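Local coordinates for protein steroid delta-isomerase (Pseudomonas aeruginosa, PDB 3MSO) that probably acts as a steroid delta-isomerase-like protein with an NTF2-like fold, its substrate not established, at residues Ala70-Leu75 against Val84-Ala89. Residues are numbered along the deposited sequence; the frame is centred on the assembly and turned at random.
Sequences AYHRQL and VLEFSA
Backbone bonds join Ala70-Leu75 to Val84-Ala89 as an antiparallel hairpin: Ala70 and Ser88 exchange two, as do Leu75 and Val84. Between them the register slips by one residue, the mark of a beta bulge: Glu86 O accepts from His72 N (2.7 Å), whereas Glu86 N donates to Arg73 O (2.9 Å). Strand 69-77 is outermost in this chain's sheet, but Leu75 pairs with an antiparallel strand of the second subunit, continuing the sheet across the interface.

Charge pairing centres on the bulge. Arg73 grips Glu86 side-on, NE to OE1 at 3.0 Å and NH2 to OE2 at 2.9 Å, both oxygens in the guanidinium plane but met 48° and 45° out of the carboxylate plane. Glu86 CG stands anti to the backbone N (chi1 171°), and the extended chain brings OE1 to Arg73 N (3.0 Å) through its anti lone pair. Lys97 holds OE2 as well.

Ser88 OG and His72 NE2 share a hydrogen bond of 2.6 Å at the ring edge. Tyr71 OH bonds Asp100 and Trp18.

On the face of Tyr71, Gln74, Leu85 and Phe87, Leu85 CB packs on Tyr71 CE1 (3.5 Å) and Leu85 CD2 on the Gln74 chain.

With two donors on OE1 and two cations nearby, Glu86 is probably ionised, its carboxylate probably helping to hold the bulge.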
ATOM      1  N   ALA B  70       7.807  19.300  11.050  1.00 45.63           N
ATOM      2  CA  ALA B  70       8.703  20.435  10.938  1.00 44.79           C
ATOM      3  C   ALA B  70       8.931  20.758   9.475  1.00 44.23           C
ATOM      4  O   ALA B  70       9.155  19.864   8.685  1.00 41.75           O
ATOM      5  CB  ALA B  70      10.028  20.112  11.622  1.00 46.24           C
ATOM      6  N   TYR B  71       8.882  22.028   9.122  1.00 41.42           N
ATOM      7  CA  TYR B  71       9.161  22.479   7.752  1.00 39.39           C
ATOM      8  C   TYR B  71      10.654  22.742   7.607  1.00 41.63           C
ATOM      9  O   TYR B  71      11.313  23.105   8.578  1.00 42.37           O
ATOM     10  CB  TYR B  71       8.367  23.746   7.404  1.00 38.76           C
ATOM     11  CG  TYR B  71       6.947  23.470   6.939  1.00 39.98           C
ATOM     12  CD1 TYR B  71       6.687  22.538   5.930  1.00 41.02           C
ATOM     13  CD2 TYR B  71       5.873  24.172   7.471  1.00 40.71           C
ATOM     14  CE1 TYR B  71       5.391  22.317   5.467  1.00 40.92           C
ATOM     15  CE2 TYR B  71       4.575  23.968   7.006  1.00 41.53           C
ATOM     16  CZ  TYR B  71       4.341  23.049   5.996  1.00 50.29           C
ATOM     17  OH  TYR B  71       3.064  22.831   5.554  1.00 51.70           O
ATOM     18  N   HIS B  72      11.196  22.481   6.426  1.00 35.34           N
ATOM     19  CA  HIS B  72      12.611  22.693   6.157  1.00 33.74           C
ATOM     20  C   HIS B  72      12.785  23.633   4.967  1.00 36.42           C
ATOM     21  O   HIS B  72      12.459  24.807   5.118  1.00 37.61           O
ATOM     22  CB  HIS B  72      13.343  21.357   6.050  1.00 33.81           C
ATOM     23  CG  HIS B  72      13.241  20.586   7.329  1.00 38.09           C
ATOM     24  ND1 HIS B  72      13.864  21.025   8.481  1.00 41.11           N
ATOM     25  CD2 HIS B  72      12.530  19.475   7.615  1.00 39.73           C
ATOM     26  CE1 HIS B  72      13.540  20.155   9.418  1.00 41.25           C
ATOM     27  NE2 HIS B  72      12.740  19.209   8.946  1.00 41.06           N
ATOM     28  N   ARG B  73      13.206  23.145   3.798  1.00 31.62           N
ATOM     29  CA  ARG B  73      13.364  23.974   2.606  1.00 31.41           C
ATOM     30  C   ARG B  73      12.032  24.384   2.018  1.00 38.91           C
ATOM     31  O   ARG B  73      11.052  23.625   2.043  1.00 41.13           O
ATOM     32  CB  ARG B  73      14.181  23.243   1.511  1.00 30.45           C
ATOM     33  CG  ARG B  73      15.677  23.177   1.794  1.00 28.43           C
ATOM     34  CD  ARG B  73      16.386  22.330   0.771  1.00 36.84           C
ATOM     35  NE  ARG B  73      16.060  20.908   0.921  1.00 38.26           N
ATOM     36  CZ  ARG B  73      16.640  19.942   0.224  1.00 51.31           C
ATOM     37  NH1 ARG B  73      17.580  20.231  -0.668  1.00 53.59           N
ATOM     38  NH2 ARG B  73      16.300  18.680   0.422  1.00 30.90           N
ATOM     39  N   GLN B  74      12.009  25.594   1.464  1.00 33.73           N
ATOM     40  CA  GLN B  74      10.848  26.161   0.790  1.00 32.52           C
ATOM     41  C   GLN B  74      11.345  26.652  -0.553  1.00 35.43           C
ATOM     42  O   GLN B  74      12.295  27.436  -0.631  1.00 36.73           O
ATOM     43  CB  GLN B  74      10.215  27.291   1.617  1.00 34.31           C
ATOM     44  CG  GLN B  74       9.730  26.776   2.962  1.00 47.90           C
ATOM     45  CD  GLN B  74       8.899  27.736   3.735  1.00 59.03           C
ATOM     46  OE1 GLN B  74       8.312  28.665   3.186  1.00 44.82           O
ATOM     47  NE2 GLN B  74       8.814  27.496   5.029  1.00 59.71           N
ATOM     48  N   LEU B  75      10.736  26.141  -1.605  1.00 31.19           N
ATOM     49  CA  LEU B  75      11.115  26.422  -2.974  1.00 31.34           C
ATOM     50  C   LEU B  75       9.928  26.961  -3.757  1.00 39.55           C
ATOM     51  O   LEU B  75       8.808  26.468  -3.614  1.00 41.40           O
ATOM     52  CB  LEU B  75      11.635  25.119  -3.637  1.00 30.95           C
ATOM     53  CG  LEU B  75      12.693  24.299  -2.855  1.00 32.85           C
ATOM     54  CD1 LEU B  75      12.047  23.140  -2.087  1.00 30.79           C
ATOM     55  CD2 LEU B  75      13.791  23.812  -3.767  1.00 30.59           C
ATOM     56  N   VAL B  84       6.898  24.552  -2.965  1.00 40.90           N
ATOM     57  CA  VAL B  84       7.162  23.233  -2.397  1.00 40.15           C
ATOM     58  C   VAL B  84       7.679  23.483  -0.983  1.00 43.60           C
ATOM     59  O   VAL B  84       8.665  24.217  -0.794  1.00 43.59           O
ATOM     60  CB  VAL B  84       8.099  22.319  -3.238  1.00 43.31           C
ATOM     61  CG1 VAL B  84       8.715  21.212  -2.376  1.00 42.20           C
ATOM     62  CG2 VAL B  84       7.351  21.722  -4.421  1.00 42.86           C
ATOM     63  N   LEU B  85       6.956  22.931   0.002  1.00 38.64           N
ATOM     64  CA  LEU B  85       7.317  23.025   1.419  1.00 38.03           C
ATOM     65  C   LEU B  85       7.779  21.653   1.866  1.00 41.73           C
ATOM     66  O   LEU B  85       6.958  20.733   1.986  1.00 43.62           O
ATOM     67  CB  LEU B  85       6.139  23.524   2.297  1.00 37.68           C
ATOM     68  CG  LEU B  85       5.366  24.739   1.789  1.00 40.90           C
ATOM     69  CD1 LEU B  85       4.120  24.961   2.602  1.00 40.34           C
ATOM     70  CD2 LEU B  85       6.264  25.985   1.724  1.00 41.47           C
ATOM     71  N   GLU B  86       9.105  21.496   2.014  1.00 35.13           N
ATOM     72  CA  GLU B  86       9.750  20.254   2.450  1.00 34.20           C
ATOM     73  C   GLU B  86       9.519  20.106   3.950  1.00 40.03           C
ATOM     74  O   GLU B  86       9.694  21.085   4.693  1.00 41.75           O
ATOM     75  CB  GLU B  86      11.265  20.307   2.152  1.00 35.25           C
ATOM     76  CG  GLU B  86      12.054  19.156   2.750  1.00 37.48           C
ATOM     77  CD  GLU B  86      13.555  19.309   2.736  1.00 40.68           C
ATOM     78  OE1 GLU B  86      14.062  20.403   3.064  1.00 51.10           O
ATOM     79  OE2 GLU B  86      14.231  18.303   2.441  1.00 31.30           O
ATOM     80  N   PHE B  87       9.150  18.891   4.403  1.00 34.72           N
ATOM     81  CA  PHE B  87       8.952  18.629   5.819  1.00 35.60           C
ATOM     82  C   PHE B  87       9.501  17.291   6.272  1.00 43.09           C
ATOM     83  O   PHE B  87       9.669  16.358   5.469  1.00 43.36           O
ATOM     84  CB  PHE B  87       7.457  18.768   6.227  1.00 37.79           C
ATOM     85  CG  PHE B  87       6.498  17.753   5.626  1.00 38.92           C
ATOM     86  CD1 PHE B  87       6.343  16.489   6.196  1.00 40.54           C
ATOM     87  CD2 PHE B  87       5.728  18.074   4.511  1.00 40.14           C
ATOM     88  CE1 PHE B  87       5.459  15.558   5.646  1.00 40.04           C
ATOM     89  CE2 PHE B  87       4.844  17.130   3.955  1.00 42.29           C
ATOM     90  CZ  PHE B  87       4.736  15.876   4.516  1.00 39.50           C
ATOM     91  N   SER B  88       9.717  17.186   7.589  1.00 40.90           N
ATOM     92  CA  SER B  88      10.056  15.972   8.319  1.00 41.44           C
ATOM     93  C   SER B  88       8.898  15.776   9.282  1.00 47.88           C
ATOM     94  O   SER B  88       8.253  16.744   9.672  1.00 46.95           O
ATOM     95  CB  SER B  88      11.355  16.137   9.087  1.00 47.55           C
ATOM     96  OG  SER B  88      11.313  17.285   9.917  1.00 59.84           O
ATOM     97  N   ALA B  89       8.594  14.527   9.625  1.00 49.31           N
ATOM     98  CA  ALA B  89       7.507  14.144  10.538  1.00 50.89           C
ATOM     99  C   ALA B  89       7.735  12.691  10.969  1.00 57.65           C
ATOM    100  O   ALA B  89       8.694  12.051  10.516  1.00 57.58           O
ATOM    101  CB  ALA B  89       6.143  14.285   9.835  1.00 50.39           C
TER